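Local coordinates for protein extracellular sialidase/neuraminidase, putative (Aspergillus fumigatus, PDB 2XZI) that hydrolyses sialic acid glycosides as a sialidase, acting as a Kdnase that probably favours the deaminated sialic acid Kdn, at residues Tyr116-Trp121 with Arg151-Thr156; Ser145-Arg150 with Asp170-Leu175; Ala181-Gly186 with Pro201-Asn206; Ser224-Glu229 with Leu240-Arg245. One frame throughout, in Å; residues are numbered along the deposited sequence.

Contact 1 of 4, residues Tyr116-Trp121 with Arg151-Thr156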
# COMPACT_ATOMS: atom_id res chain seq x y z
N TYR A 116 10.19 -7.09 -6.55
CA TYR A 116 9.25 -6.88 -7.60
C TYR A 116 8.32 -5.73 -7.23
O TYR A 116 7.90 -5.62 -6.09
CB TYR A 116 8.42 -8.14 -7.80
CG TYR A 116 9.08 -9.29 -8.53
CD1 TYR A 116 9.42 -9.17 -9.88
CD2 TYR A 116 9.27 -10.50 -7.89
CE1 TYR A 116 9.98 -10.26 -10.56
CE2 TYR A 116 9.82 -11.58 -8.56
CZ TYR A 116 10.16 -11.44 -9.89
OH TYR A 116 10.68 -12.52 -10.58
N LEU A 117 8.01 -4.88 -8.21
CA LEU A 117 7.05 -3.82 -8.00
C LEU A 117 6.02 -3.83 -9.14
O LEU A 117 6.32 -3.49 -10.29
CB LEU A 117 7.74 -2.45 -7.85
CG LEU A 117 6.84 -1.23 -7.71
CD1 LEU A 117 6.25 -1.17 -6.34
CD2 LEU A 117 7.68 0.00 -7.95
N PHE A 118 4.82 -4.28 -8.81
CA PHE A 118 3.70 -4.15 -9.74
C PHE A 118 3.10 -2.75 -9.66
O PHE A 118 3.07 -2.16 -8.59
CB PHE A 118 2.63 -5.20 -9.44
CG PHE A 118 3.02 -6.61 -9.81
CD1 PHE A 118 3.72 -7.43 -8.91
CD2 PHE A 118 2.70 -7.12 -11.08
CE1 PHE A 118 4.10 -8.74 -9.28
CE2 PHE A 118 3.08 -8.43 -11.45
CZ PHE A 118 3.77 -9.23 -10.53
N LEU A 119 2.64 -2.24 -10.80
CA LEU A 119 2.13 -0.87 -10.90
C LEU A 119 0.98 -0.84 -11.88
O LEU A 119 0.93 -1.68 -12.77
CB LEU A 119 3.20 0.08 -11.47
CG LEU A 119 4.54 0.21 -10.78
CD1 LEU A 119 5.54 0.96 -11.66
CD2 LEU A 119 4.36 0.93 -9.47
N SER A 120 0.10 0.14 -11.73
CA SER A 120 -0.92 0.46 -12.71
C SER A 120 -0.51 1.71 -13.49
O SER A 120 0.23 2.57 -12.97
CB SER A 120 -2.26 0.70 -12.01
OG SER A 120 -2.73 -0.47 -11.34
N TRP A 121 -0.98 1.81 -14.74
CA TRP A 121 -0.74 2.98 -15.58
C TRP A 121 -2.03 3.32 -16.31
O TRP A 121 -2.80 2.42 -16.67
CB TRP A 121 0.34 2.64 -16.61
CG TRP A 121 0.60 3.72 -17.59
CD1 TRP A 121 1.51 4.72 -17.46
CD2 TRP A 121 -0.03 3.91 -18.88
NE1 TRP A 121 1.49 5.53 -18.56
CE2 TRP A 121 0.56 5.07 -19.45
CE3 TRP A 121 -1.04 3.24 -19.59
CZ2 TRP A 121 0.18 5.56 -20.71
CZ3 TRP A 121 -1.42 3.74 -20.85
CH2 TRP A 121 -0.81 4.89 -21.38
N ARG A 151 -6.63 0.80 -18.35
CA ARG A 151 -5.60 0.71 -17.32
C ARG A 151 -4.68 -0.48 -17.63
O ARG A 151 -5.14 -1.60 -17.88
CB ARG A 151 -6.24 0.60 -15.94
CG ARG A 151 -6.91 1.89 -15.51
CD ARG A 151 -5.97 2.75 -14.69
NE ARG A 151 -5.87 2.21 -13.33
CZ ARG A 151 -5.15 2.75 -12.35
NH1 ARG A 151 -4.40 3.82 -12.58
NH2 ARG A 151 -5.18 2.19 -11.15
N HIS A 152 -3.38 -0.21 -17.63
CA HIS A 152 -2.34 -1.23 -17.87
C HIS A 152 -1.75 -1.70 -16.56
O HIS A 152 -1.87 -1.02 -15.55
CB HIS A 152 -1.23 -0.68 -18.77
CG HIS A 152 -1.67 -0.44 -20.18
ND1 HIS A 152 -0.99 -0.97 -21.26
CD2 HIS A 152 -2.70 0.27 -20.69
CE1 HIS A 152 -1.60 -0.61 -22.38
NE2 HIS A 152 -2.63 0.15 -22.06
N LEU A 153 -1.12 -2.87 -16.60
CA LEU A 153 -0.42 -3.46 -15.48
C LEU A 153 1.02 -3.63 -15.89
O LEU A 153 1.33 -4.30 -16.89
CB LEU A 153 -1.03 -4.82 -15.12
CG LEU A 153 -0.33 -5.56 -13.97
CD1 LEU A 153 -0.75 -4.93 -12.66
CD2 LEU A 153 -0.69 -7.00 -13.97
N TYR A 154 1.91 -2.98 -15.14
CA TYR A 154 3.33 -3.00 -15.38
C TYR A 154 4.09 -3.69 -14.26
O TYR A 154 3.64 -3.72 -13.12
CB TYR A 154 3.81 -1.56 -15.50
CG TYR A 154 3.68 -0.99 -16.90
CD1 TYR A 154 2.51 -0.34 -17.33
CD2 TYR A 154 4.75 -1.06 -17.80
CE1 TYR A 154 2.43 0.22 -18.60
CE2 TYR A 154 4.65 -0.50 -19.08
CZ TYR A 154 3.50 0.12 -19.48
OH TYR A 154 3.43 0.67 -20.74
N LEU A 155 5.27 -4.20 -14.60
CA LEU A 155 6.16 -4.79 -13.61
C LEU A 155 7.57 -4.27 -13.78
O LEU A 155 8.14 -4.32 -14.88
CB LEU A 155 6.15 -6.32 -13.73
CG LEU A 155 7.06 -7.08 -12.76
CD1 LEU A 155 6.62 -6.93 -11.29
CD2 LEU A 155 7.14 -8.56 -13.15
N THR A 156 8.14 -3.76 -12.69
CA THR A 156 9.56 -3.45 -12.63
C THR A 156 10.17 -4.23 -11.47
O THR A 156 9.45 -4.75 -10.60
CB THR A 156 9.79 -1.93 -12.51
OG1 THR A 156 11.20 -1.67 -12.34
CG2 THR A 156 9.04 -1.34 -11.33
O HOH W 1 -3.49 -2.05 -13.42
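The ring of F118 lies flat beneath one methyl of L155: CD1 sits 3.6 Å from the ring centroid and 5° off its normal, a CH-pi contact centred on the face. L155 reaches it because its CG stands anti to the backbone N (chi1 179°), which carries the branch across to the neighbouring strand, and the same CD1 is 3.9 Å from CD1 of Y116. On the opposite face of the sheet three aromatic rings gather. W121 turns the edge of its six-membered ring to the face of H152, with planes at 87° and CE3 of W121 3.6 Å from CD2 of H152; Y154 in turn directs its edge toward the five-membered ring of W121, an offset edge-to-face pair. The imidazole is fixed from outside by D170 and the carbonyl of W147. CB of S120 lies over one face of the R151 guanidinium, 3.4 Å from R151 NH2, while the arginine is bonded to D183, N122 and N104. Backbone evidence for the pairing is regular: L117, L119 and W121 exchange two N-H...O bonds each with T156, Y154 and H152, the bond from L119 N to Y154 O measuring 2.9 Å. F118-L155 and S120-L153 are the non-hydrogen-bonded pairs between them. These are the two middle strands of a four-stranded antiparallel sheet, the blade unit of the sialidase beta-propeller.

Contact 2 of 4, residues Ser145-Arg150 with Asp170-Leu175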
# COMPACT_ATOMS: atom_id res chain seq x y z
N SER A 145 -11.98 0.37 -22.92
CA SER A 145 -11.36 -0.92 -23.14
C SER A 145 -10.35 -0.94 -24.29
O SER A 145 -9.83 -2.00 -24.64
CB SER A 145 -12.45 -1.98 -23.36
OG SER A 145 -13.04 -1.81 -24.64
N THR A 146 -10.04 0.22 -24.85
CA THR A 146 -9.06 0.29 -25.94
C THR A 146 -7.66 0.19 -25.34
O THR A 146 -7.47 0.43 -24.15
CB THR A 146 -9.15 1.60 -26.73
OG1 THR A 146 -8.72 2.69 -25.90
CG2 THR A 146 -10.57 1.85 -27.25
N TRP A 147 -6.68 -0.15 -26.18
CA TRP A 147 -5.30 -0.26 -25.73
C TRP A 147 -4.78 1.06 -25.16
O TRP A 147 -4.14 1.09 -24.11
CB TRP A 147 -4.41 -0.74 -26.87
CG TRP A 147 -2.98 -0.99 -26.49
CD1 TRP A 147 -1.88 -0.31 -26.95
CD2 TRP A 147 -2.49 -1.97 -25.57
NE1 TRP A 147 -0.74 -0.82 -26.39
CE2 TRP A 147 -1.08 -1.85 -25.54
CE3 TRP A 147 -3.10 -2.96 -24.79
CZ2 TRP A 147 -0.27 -2.66 -24.74
CZ3 TRP A 147 -2.29 -3.77 -24.00
CH2 TRP A 147 -0.89 -3.61 -23.98
N GLU A 148 -5.12 2.16 -25.82
CA GLU A 148 -4.67 3.48 -25.40
C GLU A 148 -5.42 4.01 -24.17
O GLU A 148 -4.84 4.74 -23.35
CB GLU A 148 -4.83 4.48 -26.56
CG GLU A 148 -4.08 4.09 -27.84
CD GLU A 148 -4.79 3.00 -28.67
OE1 GLU A 148 -6.01 2.74 -28.48
OE2 GLU A 148 -4.11 2.40 -29.54
N GLY A 149 -6.68 3.61 -24.01
CA GLY A 149 -7.55 4.16 -22.97
C GLY A 149 -7.79 3.31 -21.74
O GLY A 149 -8.50 3.72 -20.83
N ARG A 150 -7.20 2.10 -21.70
CA ARG A 150 -7.44 1.18 -20.57
C ARG A 150 -6.36 1.33 -19.54
O ARG A 150 -5.31 1.92 -19.80
CB ARG A 150 -7.50 -0.29 -21.03
CG ARG A 150 -6.19 -0.87 -21.55
CD ARG A 150 -6.34 -2.28 -22.11
NE ARG A 150 -6.76 -3.23 -21.07
CZ ARG A 150 -6.69 -4.56 -21.16
NH1 ARG A 150 -6.20 -5.16 -22.24
NH2 ARG A 150 -7.08 -5.30 -20.14
N ASP A 170 5.26 -4.06 -19.68
CA ASP A 170 3.80 -4.08 -19.75
C ASP A 170 3.29 -5.53 -19.79
O ASP A 170 3.55 -6.26 -20.74
CB ASP A 170 3.32 -3.24 -20.95
CG ASP A 170 1.82 -3.01 -20.96
OD1 ASP A 170 1.10 -3.81 -20.33
OD2 ASP A 170 1.37 -2.05 -21.59
N LEU A 171 2.61 -5.93 -18.72
CA LEU A 171 2.11 -7.30 -18.59
C LEU A 171 0.60 -7.39 -18.73
O LEU A 171 0.02 -8.43 -18.43
CB LEU A 171 2.58 -7.94 -17.28
CG LEU A 171 4.10 -8.17 -17.14
CD1 LEU A 171 4.41 -9.01 -15.90
CD2 LEU A 171 4.67 -8.86 -18.38
N THR A 172 -0.01 -6.32 -19.24
CA THR A 172 -1.48 -6.22 -19.36
C THR A 172 -2.08 -7.39 -20.12
O THR A 172 -3.05 -7.99 -19.66
CB THR A 172 -1.88 -4.92 -20.06
OG1 THR A 172 -1.32 -3.82 -19.33
CG2 THR A 172 -3.39 -4.72 -20.08
N LYS A 173 -1.50 -7.73 -21.27
CA LYS A 173 -2.08 -8.78 -22.10
C LYS A 173 -1.98 -10.16 -21.45
O LYS A 173 -2.79 -11.03 -21.74
CB LYS A 173 -1.43 -8.80 -23.49
CG LYS A 173 -1.69 -7.57 -24.30
CD LYS A 173 -3.15 -7.47 -24.75
CE LYS A 173 -3.54 -8.65 -25.63
NZ LYS A 173 -4.70 -8.29 -26.49
N GLU A 174 -1.01 -10.31 -20.55
CA GLU A 174 -0.76 -11.58 -19.89
C GLU A 174 -1.56 -11.72 -18.58
O GLU A 174 -2.02 -12.82 -18.24
CB GLU A 174 0.75 -11.70 -19.61
CG GLU A 174 1.64 -11.91 -20.85
CD GLU A 174 1.82 -10.67 -21.75
OE1 GLU A 174 1.75 -9.52 -21.26
OE2 GLU A 174 2.05 -10.86 -22.96
N LEU A 175 -1.72 -10.61 -17.86
CA LEU A 175 -2.20 -10.68 -16.47
C LEU A 175 -3.43 -9.85 -16.17
O LEU A 175 -3.89 -9.82 -15.01
CB LEU A 175 -1.07 -10.30 -15.49
CG LEU A 175 0.18 -11.18 -15.53
CD1 LEU A 175 1.28 -10.64 -14.65
CD2 LEU A 175 -0.12 -12.63 -15.16
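A chi1 of -176° swings the W147 indole away from its own backbone N and across to D170 and K173, while R150, at chi1 67° and bent at chi3, brings its guanidinium over T172. The loop 145-150 thereby meets the start of the short helix 172-175, which follows the outer strand of a propeller blade. At that start D170 makes an Asx turn: its OD1 accepts from T172 N at 3.0 Å, nearly in line with the C-O bond, and from T172 OG1 at 2.6 Å through the syn lone pair. Two donors on one oxygen hold the carboxylate in a set rotation, and OD2, bonded to H152, is secured as well. W147 meets this carboxylate from the opposite direction and obliquely, without stacking, although the two planes are only 11° apart; CZ2 of W147 lies 3.6 Å from OD2 of D170. CZ3 of W147 also packs on K173, 3.9 Å from its CG. On the loop side, T146 OG1 accepts from G149 N at 2.9 Å, an ST motif that closes the turn around W147. The two segments meet by packing alone, while H152 on the neighbouring strand bonds to both, to W147 O and to D170 OD2. The methyl CG2 of T172 stands over the centre of the R150 guanidinium, 3.5 Å from CZ.

Contact 3 of 4, residues Ala181-Gly186 with Pro201-Asn206. With KDM (deamino-alpha-neuraminic acid), chain C.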
# COMPACT_ATOMS: atom_id res chain seq x y z
N ALA A 181 -11.38 -2.30 -18.79
CA ALA A 181 -11.10 -0.88 -18.90
C ALA A 181 -10.37 -0.46 -17.62
O ALA A 181 -9.14 -0.50 -17.58
CB ALA A 181 -12.39 -0.09 -19.11
N TRP A 182 -11.12 -0.13 -16.57
CA TRP A 182 -10.47 0.13 -15.28
C TRP A 182 -9.77 -1.13 -14.78
O TRP A 182 -10.19 -2.26 -15.07
CB TRP A 182 -11.45 0.65 -14.23
CG TRP A 182 -10.76 1.09 -12.97
CD1 TRP A 182 -10.76 0.44 -11.76
CD2 TRP A 182 -9.95 2.27 -12.80
NE1 TRP A 182 -10.00 1.15 -10.85
CE2 TRP A 182 -9.48 2.26 -11.46
CE3 TRP A 182 -9.57 3.33 -13.64
CZ2 TRP A 182 -8.68 3.28 -10.95
CZ3 TRP A 182 -8.76 4.34 -13.13
CH2 TRP A 182 -8.32 4.30 -11.80
N ASP A 183 -8.66 -0.92 -14.07
CA ASP A 183 -7.95 -1.99 -13.38
C ASP A 183 -7.19 -1.36 -12.22
O ASP A 183 -7.02 -0.14 -12.16
CB ASP A 183 -6.96 -2.73 -14.30
CG ASP A 183 -6.36 -3.97 -13.64
OD1 ASP A 183 -7.04 -4.56 -12.76
OD2 ASP A 183 -5.21 -4.34 -14.01
N ALA A 184 -6.75 -2.21 -11.30
CA ALA A 184 -5.90 -1.80 -10.18
C ALA A 184 -5.12 -2.99 -9.70
O ALA A 184 -5.63 -4.11 -9.70
CB ALA A 184 -6.73 -1.22 -9.03
N VAL A 185 -3.88 -2.76 -9.29
CA VAL A 185 -3.12 -3.74 -8.50
C VAL A 185 -2.92 -3.15 -7.10
O VAL A 185 -2.74 -1.93 -6.95
CB VAL A 185 -1.77 -4.13 -9.17
CG1 VAL A 185 -0.86 -2.90 -9.37
CG2 VAL A 185 -1.08 -5.27 -8.41
N GLY A 186 -3.03 -4.01 -6.08
CA GLY A 186 -2.96 -3.53 -4.70
C GLY A 186 -3.91 -2.36 -4.47
O GLY A 186 -5.08 -2.44 -4.81
N PRO A 201 -2.15 -9.12 -4.65
CA PRO A 201 -3.59 -8.87 -4.79
C PRO A 201 -3.85 -7.83 -5.86
O PRO A 201 -3.12 -6.85 -5.97
CB PRO A 201 -3.98 -8.33 -3.41
CG PRO A 201 -2.74 -7.61 -2.94
CD PRO A 201 -1.57 -8.41 -3.50
N ALA A 202 -4.92 -8.03 -6.62
CA ALA A 202 -5.34 -7.11 -7.65
C ALA A 202 -6.85 -7.06 -7.78
O ALA A 202 -7.57 -7.82 -7.11
CB ALA A 202 -4.69 -7.45 -9.00
N MET A 203 -7.32 -6.17 -8.65
CA MET A 203 -8.76 -6.05 -8.86
C MET A 203 -9.32 -7.37 -9.41
O MET A 203 -8.85 -7.87 -10.42
CB MET A 203 -9.05 -4.91 -9.84
CG MET A 203 -10.48 -4.89 -10.35
SD MET A 203 -10.79 -3.37 -11.24
CE MET A 203 -12.10 -3.84 -12.36
N GLY A 204 -10.31 -7.94 -8.71
CA GLY A 204 -10.99 -9.17 -9.16
C GLY A 204 -10.14 -10.42 -9.25
O GLY A 204 -10.59 -11.44 -9.79
N ARG A 205 -8.91 -10.41 -8.72
CA ARG A 205 -7.98 -11.52 -8.98
C ARG A 205 -6.75 -11.42 -8.11
O ARG A 205 -6.42 -10.34 -7.62
CB ARG A 205 -7.56 -11.51 -10.45
CG ARG A 205 -6.58 -10.40 -10.84
CD ARG A 205 -6.74 -10.09 -12.33
NE ARG A 205 -5.72 -9.20 -12.90
CZ ARG A 205 -5.71 -7.87 -12.82
NH1 ARG A 205 -6.61 -7.20 -12.11
NH2 ARG A 205 -4.76 -7.20 -13.48
N ASN A 206 -6.09 -12.56 -7.90
CA ASN A 206 -4.71 -12.56 -7.41
C ASN A 206 -3.78 -12.86 -8.58
O ASN A 206 -4.13 -13.61 -9.50
CB ASN A 206 -4.48 -13.63 -6.35
CG ASN A 206 -5.26 -13.40 -5.10
OD1 ASN A 206 -5.38 -12.28 -4.61
ND2 ASN A 206 -5.76 -14.49 -4.51
C2 KDM C . -9.09 6.68 -4.70
C1 KDM C . -9.51 6.98 -3.27
C3 KDM C . -7.56 6.78 -4.85
C4 KDM C . -6.99 5.88 -5.99
C5 KDM C . -8.04 5.36 -6.98
C6 KDM C . -9.15 4.61 -6.20
C7 KDM C . -10.37 4.25 -7.07
C8 KDM C . -11.34 3.36 -6.28
C9 KDM C . -12.57 3.04 -7.12
O5 KDM C . -7.43 4.52 -7.99
O1A KDM C . -8.74 7.66 -2.55
O1B KDM C . -10.63 6.53 -2.93
O4 KDM C . -6.03 6.65 -6.71
O6 KDM C . -9.64 5.37 -5.04
O7 KDM C . -11.03 5.46 -7.46
O8 KDM C . -10.72 2.11 -5.94
O9 KDM C . -12.15 2.24 -8.23
O2 KDM C . -9.74 7.69 -5.49
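Charge pairing joins D183 to R205. The arginine approaches end-on, NH1 to OD1 at 2.8 Å and NH2 to OD2 at 2.9 Å, each on the syn side of its oxygen; the carboxylate and guanidinium planes are nevertheless 39° apart, a twisted bidentate grip. NH1 has a second acceptor, the carbonyl O of M203, met at 2.9 Å on a lone pair and in the guanidinium plane, while NE is bonded to L175 O. Four acceptor atoms from three residues fix the rotation of this buried guanidinium, and A202 CB covers part of one face. Backbone hydrogen bonds form the second class: M203 N to A184 O at 2.9 Å and G186 N to P201 O at 2.8 Å, flanking the single bridge between V185 and A202. The positive phi of G186, 50°, suits glycine at that point. Apolar contacts come third. M203, extended with CG anti to the backbone N (chi1 168°), crosses W182 at about a right angle and brings SD to 3.8 Å from CD1 of W182, an oblique Met-aromatic contact. R151 makes a cation-pi contact with the W182 ring. The indole also meets the sugar with its edge, CZ2 lying 3.4 Å from O5 of the bound deamino-alpha-neuraminic acid, in the ring plane. The type II turn A202-R205, between two strands of a propeller blade, packs behind the loop whose W182 belongs to the wall of the sialidase substrate pocket.

Contact 4 of 4, residues Ser224-Glu229 with Leu240-Arg245. With KDM (deamino-alpha-neuraminic acid), chain C.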
# COMPACT_ATOMS: atom_id res chain seq x y z
N SER A 224 -14.25 -14.46 -7.59
CA SER A 224 -15.63 -14.00 -7.63
C SER A 224 -15.97 -13.18 -6.38
O SER A 224 -15.83 -13.65 -5.25
CB SER A 224 -16.56 -15.20 -7.79
OG SER A 224 -17.92 -14.80 -7.85
N GLY A 225 -16.41 -11.95 -6.60
CA GLY A 225 -16.79 -11.06 -5.51
C GLY A 225 -15.69 -10.18 -4.93
O GLY A 225 -15.96 -9.46 -3.97
N ALA A 226 -14.48 -10.24 -5.50
CA ALA A 226 -13.36 -9.44 -4.99
C ALA A 226 -13.54 -7.97 -5.32
O ALA A 226 -14.24 -7.61 -6.27
CB ALA A 226 -12.02 -9.95 -5.53
N GLY A 227 -12.92 -7.12 -4.52
CA GLY A 227 -12.92 -5.70 -4.80
C GLY A 227 -11.87 -5.25 -5.81
O GLY A 227 -11.11 -6.06 -6.36
N ALA A 228 -11.86 -3.94 -6.06
CA ALA A 228 -10.84 -3.32 -6.89
C ALA A 228 -9.52 -3.20 -6.13
O ALA A 228 -8.47 -3.40 -6.72
CB ALA A 228 -11.31 -1.95 -7.37
N GLU A 229 -9.57 -2.85 -4.84
CA GLU A 229 -8.37 -2.65 -4.02
C GLU A 229 -8.32 -3.69 -2.93
O GLU A 229 -9.01 -3.58 -1.92
CB GLU A 229 -8.33 -1.24 -3.42
CG GLU A 229 -8.09 -0.13 -4.42
CD GLU A 229 -8.02 1.25 -3.80
OE1 GLU A 229 -8.42 1.42 -2.61
OE2 GLU A 229 -7.50 2.16 -4.49
N LEU A 240 -5.01 -18.70 2.68
CA LEU A 240 -4.99 -17.32 2.17
C LEU A 240 -6.21 -16.57 2.64
O LEU A 240 -7.28 -17.15 2.86
CB LEU A 240 -4.94 -17.28 0.64
CG LEU A 240 -3.75 -17.96 -0.04
CD1 LEU A 240 -3.85 -17.90 -1.56
CD2 LEU A 240 -2.43 -17.36 0.44
N TYR A 241 -6.06 -15.25 2.75
CA TYR A 241 -7.09 -14.38 3.29
C TYR A 241 -7.05 -13.10 2.47
O TYR A 241 -6.01 -12.42 2.46
CB TYR A 241 -6.76 -14.13 4.78
CG TYR A 241 -7.47 -13.02 5.55
CD1 TYR A 241 -6.98 -11.71 5.53
CD2 TYR A 241 -8.56 -13.29 6.37
CE1 TYR A 241 -7.58 -10.71 6.27
CE2 TYR A 241 -9.17 -12.28 7.12
CZ TYR A 241 -8.67 -10.99 7.06
OH TYR A 241 -9.27 -9.98 7.79
N ARG A 242 -8.14 -12.80 1.75
CA ARG A 242 -8.30 -11.52 1.07
C ARG A 242 -9.14 -10.61 1.95
O ARG A 242 -10.17 -11.03 2.50
CB ARG A 242 -9.00 -11.65 -0.29
CG ARG A 242 -8.12 -12.09 -1.46
CD ARG A 242 -7.28 -10.94 -2.09
NE ARG A 242 -8.06 -9.86 -2.70
CZ ARG A 242 -7.96 -9.44 -3.97
NH1 ARG A 242 -7.09 -10.00 -4.81
NH2 ARG A 242 -8.72 -8.44 -4.41
N ASN A 243 -8.70 -9.37 2.11
CA ASN A 243 -9.43 -8.37 2.87
C ASN A 243 -9.47 -7.11 2.02
O ASN A 243 -8.46 -6.40 1.86
CB ASN A 243 -8.76 -8.18 4.24
CG ASN A 243 -9.46 -7.15 5.11
OD1 ASN A 243 -9.85 -6.09 4.63
ND2 ASN A 243 -9.61 -7.46 6.40
N ASP A 244 -10.62 -6.87 1.40
CA ASP A 244 -10.74 -5.88 0.34
C ASP A 244 -11.54 -4.67 0.78
O ASP A 244 -12.42 -4.76 1.67
CB ASP A 244 -11.45 -6.51 -0.87
CG ASP A 244 -10.57 -7.50 -1.64
OD1 ASP A 244 -9.53 -7.93 -1.11
OD2 ASP A 244 -10.94 -7.86 -2.78
N ARG A 245 -11.27 -3.55 0.12
CA ARG A 245 -12.09 -2.35 0.22
C ARG A 245 -13.48 -2.62 -0.35
O ARG A 245 -13.60 -3.14 -1.47
CB ARG A 245 -11.40 -1.25 -0.58
CG ARG A 245 -12.22 0.02 -0.75
CD ARG A 245 -11.43 1.02 -1.57
NE ARG A 245 -12.22 2.19 -1.94
CZ ARG A 245 -11.70 3.34 -2.36
NH1 ARG A 245 -10.37 3.52 -2.39
NH2 ARG A 245 -12.51 4.34 -2.69
C2 KDM C . -9.09 6.68 -4.70
C1 KDM C . -9.51 6.98 -3.27
C3 KDM C . -7.56 6.78 -4.85
C4 KDM C . -6.99 5.88 -5.99
C5 KDM C . -8.04 5.36 -6.98
C6 KDM C . -9.15 4.61 -6.20
C7 KDM C . -10.37 4.25 -7.07
C8 KDM C . -11.34 3.36 -6.28
C9 KDM C . -12.57 3.04 -7.12
O5 KDM C . -7.43 4.52 -7.99
O1A KDM C . -8.74 7.66 -2.55
O1B KDM C . -10.63 6.53 -2.93
O4 KDM C . -6.03 6.65 -6.71
O6 KDM C . -9.64 5.37 -5.04
O7 KDM C . -11.03 5.46 -7.46
O8 KDM C . -10.72 2.11 -5.94
O9 KDM C . -12.15 2.24 -8.23
O2 KDM C . -9.74 7.69 -5.49
O HOH W 2 -12.34 -2.14 -3.81
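G227 N donates to OD2 of D244 at 2.7 Å, in the tightly bonded part of this contact. The amide uses the anti lone pair of that oxygen, leaving the syn sides to R242, which comes side-on: NE meets OD1 at 2.9 Å and NH2 meets OD2 at 2.8 Å. OD2 therefore takes two donors, and CB of A226 packs beside it. R242 is also bonded to the carbonyls of R205 and A202 and to N206. Next to this knot R245 N donates to E229 O, close to straight at 172°. The looser part is confined to water 2, which bridges E229 N and R245 O. Beyond it the bonding is firm again. E229 and R245 lie alongside each other, pointing the same way, and NH1 of R245 meets OE1 of E229 at 2.9 Å from above the carboxylate plane, 51° out of it. R245 then grips carboxylate O1B of deamino-alpha-neuraminic acid through NH2 at 2.9 Å and NH1 at 3.1 Å. OE2 of E229 bonds to Y338, consistent with the Tyr/Glu pair of sialidases, and R39, R302 and R245 probably form the family's arginine triad round the ligand carboxylate.

How the contacts relate
The first three contacts adjoin one another, and contact 4 joins the group through contact 3, their centres 9 Å apart. H152 of contact 1 reaches into contact 2, its ND1 2.6 Å from D170 OD2. R151 of contact 1 turns the other way, NE lying 2.9 Å from the carbonyl O of D183 in contact 3. R205 ties contact 2 to contact 3, and R242 of contact 4 holds the turn of contact 3, NH1 standing 2.9 Å from R205 O. Contacts 3 and 4 both touch the bound sugar, R151 of contact 1 comes within about 5 Å of it, and R150 of contact 2 stays about 14 Å away.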